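Local coordinates for uncharacterized protein VP1736 (Vibrio parahaemolyticus, PDB 3LXQ) that is of unknown function but contains a sulfatase-family domain of the alkaline phosphatase clan, built round a mixed beta sheet flanked by helices, at residues Tyr127-Arg135 and Arg377-Asn385; Ile344-Leu353 and Pro361-Lys369. One frame throughout, in Å; residues are numbered along the deposited sequence.

Overall arrangement
Both contacts are largely buried, their centres about 18 Å apart. Interaction 1 sets the segment from the end of strand 121-127 into helix 133-141 against an edge strand of the five-stranded antiparallel sheet; interaction 2 packs helix 346-353 against the irregular segment 361-369, which comes after the short strand 358-360. Interaction 1 is mostly apolar and backbone contact, with a salt bridge at its exposed end, whereas interaction 2 keeps carboxylates and hydroxyls inside, bonded to backbone N-H groups and to one another. They meet directly: Arg377 NH2 forms a salt bridge with Asp345 OD1 at 2.9 Å, and Thr129 packs on Ile344.

Interaction 1: Tyr127-Arg135 and Arg377-Asn385; sequences YATGTRSVR and RAMMQYDKN
Tyr127 and Thr129 pack against Ala378-Gln381 in a buried strand-to-loop contact, where the chain leaving strand 121-127 of the main mixed sheet meets edge strand 377-382 of the smaller antiparallel sheet. A single backbone hydrogen bond joins them, from Gln381 N to Thr129 O (2.8 Å). The same Thr129 also makes a CA-H...O contact, CA to Met379 O (3.4 Å), two residues before Gln381.

At the apolar end, small Ala378 lets Tyr127 come close, CB to CB 3.8 Å. Selenomethionine Met380 runs alongside the tyrosine in the same direction. Its SE is 4.9 Å from the centroid of the Tyr127 ring, an oblique Met-aromatic contact that suits a large, polarisable atom. Ala128 O, near Met380 CB, is buried with no polar partner in the model.

Farther along, Thr131 places its methyl at the edge of the Tyr382 ring, CG2 to CD1 3.9 Å. Thr131 OG1 lies between the backbone N and carbonyl carbon (chi1 61°), which turns CG2 anti to that carbon and leaves the methyl to meet the ring. Arg132, at the N-cap position of helix 133-141, extends from CG to NE and comes in roughly perpendicular to Asp383. Its NH1 forms a salt bridge with Asp383 OD1 (3.3 Å), the two planes 53° apart; NH2 adds a weak bond to the same oxygen. This long-armed pair suits the solvent-exposed end of the contact. Gln381 NE2 reaches Asp383 O (3.2 Å), bracing the type II' turn Tyr382-Asn385, and also bonds Tyr45.

Asn342, in strand 341-342, bonds both Tyr127 O and Met379 N, thus bridging the two sheets, while strand 385-390 pairs with strand 377-382 within the smaller sheet.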
ATOM      1  N   TYR A 127      -5.384  -6.646   1.196  1.00 26.35           N
ATOM      2  CA  TYR A 127      -4.579  -7.294   0.155  1.00 25.66           C
ATOM      3  C   TYR A 127      -3.750  -6.325  -0.656  1.00 24.21           C
ATOM      4  O   TYR A 127      -4.224  -5.253  -1.053  1.00 24.76           O
ATOM      5  CB  TYR A 127      -5.458  -8.151  -0.757  1.00 26.33           C
ATOM      6  CG  TYR A 127      -6.093  -9.285  -0.003  1.00 28.65           C
ATOM      7  CD1 TYR A 127      -7.271  -9.088   0.720  1.00 29.87           C
ATOM      8  CD2 TYR A 127      -5.503 -10.545   0.024  1.00 29.21           C
ATOM      9  CE1 TYR A 127      -7.851 -10.109   1.446  1.00 33.34           C
ATOM     10  CE2 TYR A 127      -6.086 -11.584   0.741  1.00 33.98           C
ATOM     11  CZ  TYR A 127      -7.265 -11.360   1.447  1.00 35.84           C
ATOM     12  OH  TYR A 127      -7.835 -12.376   2.183  1.00 39.36           O
ATOM     13  N   ALA A 128      -2.497  -6.697  -0.884  1.00 24.37           N
ATOM     14  CA  ALA A 128      -1.645  -5.971  -1.810  1.00 22.85           C
ATOM     15  C   ALA A 128      -2.174  -6.227  -3.218  1.00 22.94           C
ATOM     16  O   ALA A 128      -2.763  -7.275  -3.472  1.00 22.31           O
ATOM     17  CB  ALA A 128      -0.183  -6.419  -1.680  1.00 23.02           C
ATOM     18  N   THR A 129      -2.025  -5.237  -4.098  1.00 22.09           N
ATOM     19  CA  THR A 129      -2.355  -5.399  -5.515  1.00 22.79           C
ATOM     20  C   THR A 129      -1.240  -6.121  -6.279  1.00 24.08           C
ATOM     21  O   THR A 129      -1.460  -6.625  -7.392  1.00 25.53           O
ATOM     22  CB  THR A 129      -2.580  -4.044  -6.187  1.00 22.59           C
ATOM     23  OG1 THR A 129      -1.394  -3.270  -6.039  1.00 21.00           O
ATOM     24  CG2 THR A 129      -3.768  -3.289  -5.564  1.00 21.08           C
ATOM     25  N   GLY A 130      -0.045  -6.177  -5.684  1.00 24.41           N
ATOM     26  CA  GLY A 130       1.101  -6.835  -6.314  1.00 25.48           C
ATOM     27  C   GLY A 130       2.002  -7.678  -5.432  1.00 26.66           C
ATOM     28  O   GLY A 130       1.673  -7.966  -4.265  1.00 26.50           O
ATOM     29  N   THR A 131       3.135  -8.091  -6.022  1.00 27.40           N
ATOM     30  CA  THR A 131       4.151  -8.898  -5.356  1.00 27.81           C
ATOM     31  C   THR A 131       5.503  -8.201  -5.230  1.00 27.84           C
ATOM     32  O   THR A 131       6.415  -8.735  -4.588  1.00 28.60           O
ATOM     33  CB  THR A 131       4.383 -10.230  -6.082  1.00 29.87           C
ATOM     34  OG1 THR A 131       4.852  -9.976  -7.418  1.00 30.93           O
ATOM     35  CG2 THR A 131       3.104 -11.035  -6.108  1.00 29.85           C
ATOM     36  N   ARG A 132       5.631  -7.013  -5.820  1.00 26.50           N
ATOM     37  CA  ARG A 132       6.915  -6.319  -5.850  1.00 27.39           C
ATOM     38  C   ARG A 132       6.851  -5.004  -5.098  1.00 26.31           C
ATOM     39  O   ARG A 132       5.799  -4.391  -4.994  1.00 24.49           O
ATOM     40  CB  ARG A 132       7.389  -6.096  -7.292  1.00 28.45           C
ATOM     41  CG  ARG A 132       7.684  -7.408  -8.071  1.00 30.53           C
ATOM     42  CD  ARG A 132       7.764  -7.121  -9.552  1.00 35.37           C
ATOM     43  NE  ARG A 132       8.298  -8.245 -10.322  1.00 39.41           N
ATOM     44  CZ  ARG A 132       7.558  -9.176 -10.923  1.00 41.65           C
ATOM     45  NH1 ARG A 132       6.225  -9.151 -10.849  1.00 40.94           N
ATOM     46  NH2 ARG A 132       8.154 -10.142 -11.603  1.00 44.11           N
ATOM     47  N   SER A 133       7.995  -4.612  -4.549  1.00 27.14           N
ATOM     48  CA  SER A 133       8.092  -3.400  -3.761  1.00 27.59           C
ATOM     49  C   SER A 133       7.577  -2.165  -4.489  1.00 27.37           C
ATOM     50  O   SER A 133       6.802  -1.396  -3.901  1.00 28.42           O
ATOM     51  CB  SER A 133       9.530  -3.208  -3.272  1.00 29.01           C
ATOM     52  OG  SER A 133       9.886  -4.259  -2.377  1.00 29.53           O
ATOM     53  N   VAL A 134       7.974  -1.962  -5.752  1.00 28.09           N
ATOM     54  CA  VAL A 134       7.515  -0.776  -6.477  1.00 28.28           C
ATOM     55  C   VAL A 134       5.993  -0.744  -6.647  1.00 26.84           C
ATOM     56  O   VAL A 134       5.422   0.336  -6.691  1.00 25.88           O
ATOM     57  CB  VAL A 134       8.213  -0.508  -7.855  1.00 29.88           C
ATOM     58  CG1 VAL A 134       9.638   0.001  -7.655  1.00 32.93           C
ATOM     59  CG2 VAL A 134       8.173  -1.711  -8.771  1.00 30.37           C
ATOM     60  N   ARG A 135       5.347  -1.913  -6.717  1.00 25.60           N
ATOM     61  CA  ARG A 135       3.874  -1.941  -6.825  1.00 24.49           C
ATOM     62  C   ARG A 135       3.211  -1.566  -5.497  1.00 23.86           C
ATOM     63  O   ARG A 135       2.153  -0.912  -5.483  1.00 23.61           O
ATOM     64  CB  ARG A 135       3.357  -3.274  -7.388  1.00 24.63           C
ATOM     65  CG  ARG A 135       1.830  -3.323  -7.552  1.00 24.27           C
ATOM     66  CD  ARG A 135       1.424  -4.065  -8.811  1.00 23.78           C
ATOM     67  NE  ARG A 135       1.491  -3.247 -10.039  1.00 23.14           N
ATOM     68  CZ  ARG A 135       1.664  -3.779 -11.249  1.00 23.78           C
ATOM     69  NH1 ARG A 135       1.828  -5.090 -11.363  1.00 23.31           N
ATOM     70  NH2 ARG A 135       1.681  -3.030 -12.344  1.00 22.65           N
ATOM     71  N   ARG A 377     -13.927  -5.940  -1.943  1.00 26.38           N
ATOM     72  CA  ARG A 377     -13.144  -6.536  -3.039  1.00 25.63           C
ATOM     73  C   ARG A 377     -11.648  -6.321  -2.872  1.00 25.38           C
ATOM     74  O   ARG A 377     -11.206  -5.384  -2.182  1.00 24.64           O
ATOM     75  CB  ARG A 377     -13.594  -6.020  -4.421  1.00 25.55           C
ATOM     76  CG  ARG A 377     -13.286  -4.530  -4.704  1.00 23.87           C
ATOM     77  CD  ARG A 377     -11.885  -4.330  -5.339  1.00 25.43           C
ATOM     78  NE  ARG A 377     -11.557  -2.902  -5.445  1.00 24.15           N
ATOM     79  CZ  ARG A 377     -10.994  -2.168  -4.484  1.00 23.36           C
ATOM     80  NH1 ARG A 377     -10.652  -2.716  -3.317  1.00 21.86           N
ATOM     81  NH2 ARG A 377     -10.754  -0.868  -4.701  1.00 21.65           N
ATOM     82  N   ALA A 378     -10.887  -7.190  -3.532  1.00 24.94           N
ATOM     83  CA  ALA A 378      -9.443  -7.051  -3.651  1.00 25.66           C
ATOM     84  C   ALA A 378      -9.014  -7.447  -5.057  1.00 26.36           C
ATOM     85  O   ALA A 378      -9.356  -8.551  -5.558  1.00 26.81           O
ATOM     86  CB  ALA A 378      -8.717  -7.937  -2.609  1.00 26.03           C
HETATM   87  N   MSE A 379      -8.278  -6.549  -5.693  1.00 25.76           N
HETATM   88  CA  MSE A 379      -7.608  -6.866  -6.945  1.00 27.11           C
HETATM   89  C   MSE A 379      -6.197  -7.323  -6.636  1.00 27.32           C
HETATM   90  O   MSE A 379      -5.506  -6.700  -5.848  1.00 26.56           O
HETATM   91  CB  MSE A 379      -7.534  -5.632  -7.852  1.00 26.71           C
HETATM   92  CG  MSE A 379      -8.820  -4.842  -7.928  1.00 27.93           C
HETATM   93 SE   MSE A 379      -8.528  -3.488  -9.306  1.00 36.00          SE
HETATM   94  CE  MSE A 379      -9.663  -2.044  -8.552  1.00 32.41           C
HETATM   95  N   MSE A 380      -5.758  -8.396  -7.277  1.00 28.71           N
HETATM   96  CA  MSE A 380      -4.365  -8.794  -7.131  1.00 30.23           C
HETATM   97  C   MSE A 380      -3.731  -9.348  -8.406  1.00 30.71           C
HETATM   98  O   MSE A 380      -4.355 -10.100  -9.169  1.00 31.31           O
HETATM   99  CB  MSE A 380      -4.130  -9.648  -5.871  1.00 31.39           C
HETATM  100  CG  MSE A 380      -4.965 -10.872  -5.744  1.00 36.04           C
HETATM  101 SE   MSE A 380      -5.547 -11.274  -3.906  1.00 42.10          SE
HETATM  102  CE  MSE A 380      -7.412 -11.476  -4.415  1.00 40.04           C
ATOM    103  N   GLN A 381      -2.505  -8.893  -8.657  1.00 30.36           N
ATOM    104  CA  GLN A 381      -1.762  -9.259  -9.853  1.00 31.02           C
ATOM    105  C   GLN A 381      -0.589 -10.113  -9.458  1.00 31.64           C
ATOM    106  O   GLN A 381       0.289  -9.660  -8.721  1.00 31.23           O
ATOM    107  CB  GLN A 381      -1.247  -8.014 -10.569  1.00 30.98           C
ATOM    108  CG  GLN A 381      -0.667  -8.277 -11.947  1.00 32.22           C
ATOM    109  CD  GLN A 381      -1.728  -8.266 -13.043  1.00 33.74           C
ATOM    110  OE1 GLN A 381      -2.621  -7.417 -13.042  1.00 32.31           O
ATOM    111  NE2 GLN A 381      -1.621  -9.201 -13.996  1.00 33.72           N
ATOM    112  N   TYR A 382      -0.584 -11.350  -9.950  1.00 32.76           N
ATOM    113  CA  TYR A 382       0.525 -12.260  -9.766  1.00 34.14           C
ATOM    114  C   TYR A 382       1.196 -12.470 -11.126  1.00 35.67           C
ATOM    115  O   TYR A 382       0.773 -13.326 -11.915  1.00 36.05           O
ATOM    116  CB  TYR A 382       0.053 -13.594  -9.157  1.00 34.86           C
ATOM    117  CG  TYR A 382       1.176 -14.578  -8.916  1.00 36.96           C
ATOM    118  CD1 TYR A 382       2.084 -14.380  -7.867  1.00 37.69           C
ATOM    119  CD2 TYR A 382       1.341 -15.706  -9.728  1.00 37.67           C
ATOM    120  CE1 TYR A 382       3.118 -15.260  -7.637  1.00 40.06           C
ATOM    121  CE2 TYR A 382       2.380 -16.599  -9.506  1.00 40.51           C
ATOM    122  CZ  TYR A 382       3.265 -16.366  -8.456  1.00 41.18           C
ATOM    123  OH  TYR A 382       4.296 -17.224  -8.201  1.00 42.78           O
ATOM    124  N   ASP A 383       2.234 -11.673 -11.396  1.00 36.12           N
ATOM    125  CA  ASP A 383       2.890 -11.659 -12.720  1.00 38.12           C
ATOM    126  C   ASP A 383       1.884 -11.330 -13.842  1.00 37.39           C
ATOM    127  O   ASP A 383       1.371 -10.214 -13.912  1.00 36.40           O
ATOM    128  CB  ASP A 383       3.634 -12.991 -12.982  1.00 39.32           C
ATOM    129  CG  ASP A 383       4.780 -13.226 -11.999  1.00 41.93           C
ATOM    130  OD1 ASP A 383       5.368 -12.230 -11.516  1.00 41.71           O
ATOM    131  OD2 ASP A 383       5.105 -14.406 -11.717  1.00 46.27           O
ATOM    132  N   LYS A 384       1.592 -12.314 -14.689  1.00 38.02           N
ATOM    133  CA  LYS A 384       0.678 -12.138 -15.812  1.00 38.17           C
ATOM    134  C   LYS A 384      -0.790 -12.420 -15.446  1.00 37.35           C
ATOM    135  O   LYS A 384      -1.691 -12.202 -16.262  1.00 37.84           O
ATOM    136  CB  LYS A 384       1.119 -13.025 -16.993  1.00 40.21           C
ATOM    137  N   ASN A 385      -1.027 -12.917 -14.234  1.00 36.22           N
ATOM    138  CA  ASN A 385      -2.386 -13.245 -13.802  1.00 35.51           C
ATOM    139  C   ASN A 385      -3.025 -12.155 -12.946  1.00 33.56           C
ATOM    140  O   ASN A 385      -2.378 -11.595 -12.076  1.00 33.06           O
ATOM    141  CB  ASN A 385      -2.399 -14.570 -13.058  1.00 36.04           C
ATOM    142  CG  ASN A 385      -1.917 -15.725 -13.922  1.00 37.75           C
ATOM    143  OD1 ASN A 385      -1.874 -15.626 -15.147  1.00 38.88           O
ATOM    144  ND2 ASN A 385      -1.552 -16.820 -13.283  1.00 37.21           N
TER

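Interaction 2: Ile344-Leu353 and Pro361-Lys369; sequences IDMPPTLLSL and PMIGRDLTK
Pro348 sits against Gly364, its CG 3.3 Å from Gly364 O, where the first turn of helix 346-353 meets the irregular segment 361-369. Glycine suits this place because a side chain there would run into Ile344 O. Selenomethionine Met362 is a bump: its SE lies 3.7 Å from Pro347 CB, in a groove formed with Pro348 CD, and its bend at chi3 (-79°) brings CE to Leu351 CD1. Flexible Met362 can thus follow the rigid proline rings. Farther along segment 361-369, Leu367 CD1 meets Met346 CE, the two side chains roughly perpendicular, and also rests on Asp345 CB. Toward the end of the helix, the Thr368 methyl packs on Leu353 CG (3.6 Å), the two side chains running antiparallel alongside one another.

Between these apolar fits, short polar side chains take up backbone N-H groups. Asp345 OD1 accepts from Arg365 N (2.9 Å), from above the carboxylate plane, while its OD2 accepts from Asn342 N. Thr349 OG1 receives Leu367 N at 2.9 Å. Ser352 OG donates to Asp366 OD2 at 2.6 Å, on the syn side but tilted out of the carboxylate plane. Asp366 OD1 meanwhile accepts from Thr368 N, closing an Asx turn.

Water bridges Ile344 O to Gly364 N, and another joins Asp345 OD2 to Arg365 NH1, whose guanidinium also bonds Asp375 O. Such surroundings would probably favour ionised Asp345 and Asp366, consistent with side chains, rather than regular backbone pairing, fixing the course of 361-369.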
ATOM      1  N   ILE A 344      -4.441   0.048  -2.419  1.00 26.54           N
ATOM      2  CA  ILE A 344      -4.872   1.228  -3.193  1.00 26.39           C
ATOM      3  C   ILE A 344      -6.088   1.969  -2.576  1.00 27.10           C
ATOM      4  O   ILE A 344      -6.385   3.107  -2.969  1.00 27.67           O
ATOM      5  CB  ILE A 344      -5.159   0.907  -4.684  1.00 26.02           C
ATOM      6  CG1 ILE A 344      -6.336  -0.058  -4.824  1.00 25.35           C
ATOM      7  CG2 ILE A 344      -3.914   0.357  -5.398  1.00 25.69           C
ATOM      8  CD1 ILE A 344      -6.972  -0.030  -6.180  1.00 25.03           C
ATOM      9  N   ASP A 345      -6.765   1.352  -1.608  1.00 27.67           N
ATOM     10  CA  ASP A 345      -7.830   2.030  -0.848  1.00 28.60           C
ATOM     11  C   ASP A 345      -7.253   2.885   0.277  1.00 29.64           C
ATOM     12  O   ASP A 345      -7.950   3.721   0.863  1.00 30.59           O
ATOM     13  CB  ASP A 345      -8.831   1.025  -0.253  1.00 28.99           C
ATOM     14  CG  ASP A 345      -9.460   0.121  -1.307  1.00 28.18           C
ATOM     15  OD1 ASP A 345      -9.726   0.606  -2.413  1.00 27.57           O
ATOM     16  OD2 ASP A 345      -9.692  -1.077  -1.026  1.00 28.26           O
HETATM   17  N   MSE A 346      -5.979   2.680   0.577  1.00 29.83           N
HETATM   18  CA  MSE A 346      -5.385   3.401   1.679  1.00 31.58           C
HETATM   19  C   MSE A 346      -5.213   4.904   1.402  1.00 32.02           C
HETATM   20  O   MSE A 346      -5.599   5.711   2.240  1.00 33.39           O
HETATM   21  CB  MSE A 346      -4.112   2.724   2.175  1.00 32.10           C
HETATM   22  CG  MSE A 346      -4.367   1.355   2.788  1.00 33.37           C
HETATM   23 SE   MSE A 346      -5.447   1.428   4.436  1.00 43.96          SE
HETATM   24  CE  MSE A 346      -7.256   1.205   3.678  1.00 37.75           C
ATOM     25  N   PRO A 347      -4.703   5.284   0.210  1.00 31.08           N
ATOM     26  CA  PRO A 347      -4.552   6.737   0.058  1.00 31.98           C
ATOM     27  C   PRO A 347      -5.859   7.534   0.153  1.00 32.14           C
ATOM     28  O   PRO A 347      -5.844   8.552   0.821  1.00 33.34           O
ATOM     29  CB  PRO A 347      -3.897   6.921  -1.314  1.00 30.76           C
ATOM     30  CG  PRO A 347      -3.494   5.572  -1.775  1.00 29.63           C
ATOM     31  CD  PRO A 347      -4.005   4.525  -0.845  1.00 29.86           C
ATOM     32  N   PRO A 348      -6.961   7.098  -0.522  1.00 31.32           N
ATOM     33  CA  PRO A 348      -8.249   7.806  -0.310  1.00 32.11           C
ATOM     34  C   PRO A 348      -8.727   7.796   1.148  1.00 33.53           C
ATOM     35  O   PRO A 348      -9.249   8.804   1.642  1.00 34.33           O
ATOM     36  CB  PRO A 348      -9.252   7.049  -1.212  1.00 30.77           C
ATOM     37  CG  PRO A 348      -8.462   5.972  -1.923  1.00 30.33           C
ATOM     38  CD  PRO A 348      -7.017   6.173  -1.672  1.00 29.67           C
ATOM     39  N   THR A 349      -8.544   6.667   1.831  1.00 33.42           N
ATOM     40  CA  THR A 349      -8.863   6.579   3.260  1.00 34.42           C
ATOM     41  C   THR A 349      -8.041   7.558   4.115  1.00 36.15           C
ATOM     42  O   THR A 349      -8.595   8.263   4.979  1.00 38.12           O
ATOM     43  CB  THR A 349      -8.696   5.140   3.788  1.00 34.09           C
ATOM     44  OG1 THR A 349      -9.503   4.243   3.009  1.00 33.11           O
ATOM     45  CG2 THR A 349      -9.081   5.036   5.264  1.00 35.64           C
ATOM     46  N   LEU A 350      -6.736   7.617   3.861  1.00 36.12           N
ATOM     47  CA  LEU A 350      -5.828   8.433   4.669  1.00 37.72           C
ATOM     48  C   LEU A 350      -6.059   9.931   4.474  1.00 38.89           C
ATOM     49  O   LEU A 350      -6.073  10.689   5.459  1.00 41.43           O
ATOM     50  CB  LEU A 350      -4.366   8.056   4.394  1.00 36.99           C
ATOM     51  CG  LEU A 350      -3.961   6.617   4.765  1.00 36.27           C
ATOM     52  CD1 LEU A 350      -2.722   6.177   3.994  1.00 34.03           C
ATOM     53  CD2 LEU A 350      -3.768   6.443   6.268  1.00 36.84           C
ATOM     54  N   LEU A 351      -6.257  10.355   3.222  1.00 38.08           N
ATOM     55  CA  LEU A 351      -6.598  11.758   2.934  1.00 39.23           C
ATOM     56  C   LEU A 351      -7.849  12.197   3.690  1.00 40.89           C
ATOM     57  O   LEU A 351      -7.941  13.332   4.186  1.00 42.25           O
ATOM     58  CB  LEU A 351      -6.820  11.984   1.438  1.00 37.93           C
ATOM     59  CG  LEU A 351      -5.624  11.969   0.486  1.00 37.50           C
ATOM     60  CD1 LEU A 351      -6.109  12.349  -0.896  1.00 37.28           C
ATOM     61  CD2 LEU A 351      -4.483  12.897   0.942  1.00 40.16           C
ATOM     62  N   SER A 352      -8.808  11.284   3.766  1.00 40.43           N
ATOM     63  CA  SER A 352     -10.068  11.545   4.425  1.00 42.13           C
ATOM     64  C   SER A 352      -9.838  11.691   5.917  1.00 44.19           C
ATOM     65  O   SER A 352     -10.447  12.557   6.557  1.00 46.26           O
ATOM     66  CB  SER A 352     -11.064  10.421   4.119  1.00 40.82           C
ATOM     67  OG  SER A 352     -12.394  10.773   4.479  1.00 42.90           O
ATOM     68  N   LEU A 353      -8.949  10.861   6.468  1.00 44.14           N
ATOM     69  CA  LEU A 353      -8.623  10.908   7.902  1.00 46.36           C
ATOM     70  C   LEU A 353      -7.838  12.147   8.318  1.00 48.21           C
ATOM     71  O   LEU A 353      -7.959  12.619   9.460  1.00 50.53           O
ATOM     72  CB  LEU A 353      -7.863   9.652   8.331  1.00 45.43           C
ATOM     73  CG  LEU A 353      -8.710   8.398   8.547  1.00 44.85           C
ATOM     74  CD1 LEU A 353      -7.850   7.139   8.543  1.00 44.42           C
ATOM     75  CD2 LEU A 353      -9.512   8.522   9.843  1.00 47.48           C
ATOM     76  N   PRO A 361      -8.325  11.170  -9.576  1.00 37.96           N
ATOM     77  CA  PRO A 361      -8.806  10.060 -10.385  1.00 36.70           C
ATOM     78  C   PRO A 361      -8.740   8.701  -9.679  1.00 34.03           C
ATOM     79  O   PRO A 361      -9.014   7.686 -10.306  1.00 33.73           O
ATOM     80  CB  PRO A 361      -7.871  10.091 -11.596  1.00 38.53           C
ATOM     81  CG  PRO A 361      -6.590  10.583 -11.038  1.00 39.80           C
ATOM     82  CD  PRO A 361      -6.983  11.612 -10.002  1.00 40.01           C
HETATM   83  N   MSE A 362      -8.397   8.676  -8.392  1.00 33.40           N
HETATM   84  CA  MSE A 362      -8.300   7.414  -7.638  1.00 31.71           C
HETATM   85  C   MSE A 362      -9.639   6.682  -7.542  1.00 30.15           C
HETATM   86  O   MSE A 362     -10.658   7.279  -7.197  1.00 29.96           O
HETATM   87  CB  MSE A 362      -7.748   7.644  -6.226  1.00 31.86           C
HETATM   88  CG  MSE A 362      -6.386   8.305  -6.171  1.00 35.82           C
HETATM   89 SE   MSE A 362      -5.602   8.176  -4.394  1.00 41.91          SE
HETATM   90  CE  MSE A 362      -6.578   9.611  -3.499  1.00 36.04           C
ATOM     91  N   ILE A 363      -9.626   5.385  -7.835  1.00 28.76           N
ATOM     92  CA  ILE A 363     -10.829   4.580  -7.758  1.00 27.89           C
ATOM     93  C   ILE A 363     -10.890   3.756  -6.464  1.00 26.83           C
ATOM     94  O   ILE A 363     -11.879   3.071  -6.201  1.00 26.98           O
ATOM     95  CB  ILE A 363     -11.021   3.687  -9.003  1.00 28.02           C
ATOM     96  CG1 ILE A 363      -9.905   2.636  -9.105  1.00 27.30           C
ATOM     97  CG2 ILE A 363     -11.086   4.554 -10.252  1.00 28.83           C
ATOM     98  CD1 ILE A 363     -10.158   1.567 -10.154  1.00 24.70           C
ATOM     99  N   GLY A 364      -9.836   3.842  -5.652  1.00 26.98           N
ATOM    100  CA  GLY A 364      -9.826   3.223  -4.329  1.00 25.48           C
ATOM    101  C   GLY A 364     -10.816   3.875  -3.369  1.00 25.54           C
ATOM    102  O   GLY A 364     -11.155   5.052  -3.509  1.00 25.97           O
ATOM    103  N   ARG A 365     -11.243   3.104  -2.373  1.00 24.83           N
ATOM    104  CA  ARG A 365     -12.356   3.455  -1.495  1.00 25.20           C
ATOM    105  C   ARG A 365     -11.875   4.269  -0.295  1.00 26.05           C
ATOM    106  O   ARG A 365     -10.789   4.026   0.242  1.00 25.68           O
ATOM    107  CB  ARG A 365     -13.043   2.187  -0.992  1.00 24.70           C
ATOM    108  CG  ARG A 365     -13.951   1.490  -1.998  1.00 25.82           C
ATOM    109  CD  ARG A 365     -13.196   0.696  -3.079  1.00 24.43           C
ATOM    110  NE  ARG A 365     -14.147  -0.018  -3.938  1.00 23.86           N
ATOM    111  CZ  ARG A 365     -14.687  -1.203  -3.641  1.00 24.70           C
ATOM    112  NH1 ARG A 365     -14.342  -1.839  -2.525  1.00 22.17           N
ATOM    113  NH2 ARG A 365     -15.575  -1.764  -4.471  1.00 26.04           N
ATOM    114  N   ASP A 366     -12.683   5.249   0.092  1.00 26.34           N
ATOM    115  CA  ASP A 366     -12.500   5.964   1.351  1.00 27.27           C
ATOM    116  C   ASP A 366     -13.205   5.114   2.382  1.00 27.18           C
ATOM    117  O   ASP A 366     -14.437   5.098   2.471  1.00 27.99           O
ATOM    118  CB  ASP A 366     -13.124   7.354   1.268  1.00 27.45           C
ATOM    119  CG  ASP A 366     -13.084   8.121   2.599  1.00 29.45           C
ATOM    120  OD1 ASP A 366     -12.689   7.558   3.646  1.00 29.75           O
ATOM    121  OD2 ASP A 366     -13.467   9.316   2.594  1.00 29.11           O
ATOM    122  N   LEU A 367     -12.426   4.389   3.162  1.00 27.65           N
ATOM    123  CA  LEU A 367     -13.011   3.377   4.039  1.00 28.16           C
ATOM    124  C   LEU A 367     -13.439   3.943   5.392  1.00 29.39           C
ATOM    125  O   LEU A 367     -13.877   3.195   6.266  1.00 29.63           O
ATOM    126  CB  LEU A 367     -12.074   2.177   4.184  1.00 27.60           C
ATOM    127  CG  LEU A 367     -11.886   1.394   2.877  1.00 27.77           C
ATOM    128  CD1 LEU A 367     -10.661   0.492   2.925  1.00 25.34           C
ATOM    129  CD2 LEU A 367     -13.151   0.617   2.478  1.00 27.45           C
ATOM    130  N   THR A 368     -13.322   5.262   5.548  1.00 30.63           N
ATOM    131  CA  THR A 368     -13.906   5.942   6.698  1.00 32.97           C
ATOM    132  C   THR A 368     -15.425   5.995   6.524  1.00 33.00           C
ATOM    133  O   THR A 368     -16.156   6.286   7.469  1.00 33.97           O
ATOM    134  CB  THR A 368     -13.387   7.391   6.886  1.00 34.01           C
ATOM    135  OG1 THR A 368     -13.788   8.196   5.774  1.00 34.07           O
ATOM    136  CG2 THR A 368     -11.867   7.436   7.067  1.00 35.73           C
ATOM    137  N   LYS A 369     -15.874   5.700   5.305  1.00 31.90           N
ATOM    138  CA  LYS A 369     -17.276   5.736   4.938  1.00 31.82           C
ATOM    139  C   LYS A 369     -17.789   4.322   4.694  1.00 31.70           C
ATOM    140  O   LYS A 369     -16.986   3.416   4.424  1.00 31.43           O
ATOM    141  CB  LYS A 369     -17.476   6.621   3.700  1.00 30.70           C
ATOM    142  CG  LYS A 369     -17.094   8.078   3.974  1.00 32.72           C
ATOM    143  CD  LYS A 369     -17.101   8.928   2.725  1.00 31.48           C
ATOM    144  CE  LYS A 369     -16.936  10.387   3.117  1.00 34.69           C
ATOM    145  NZ  LYS A 369     -16.488  11.212   1.975  1.00 35.60           N
TER
HETATM  146  O   HOH W   1      -7.005   4.404  -5.403  1.00 29.93           O
HETATM  147  O   HOH W   2     -12.453  -1.701  -0.363  1.00 29.87           O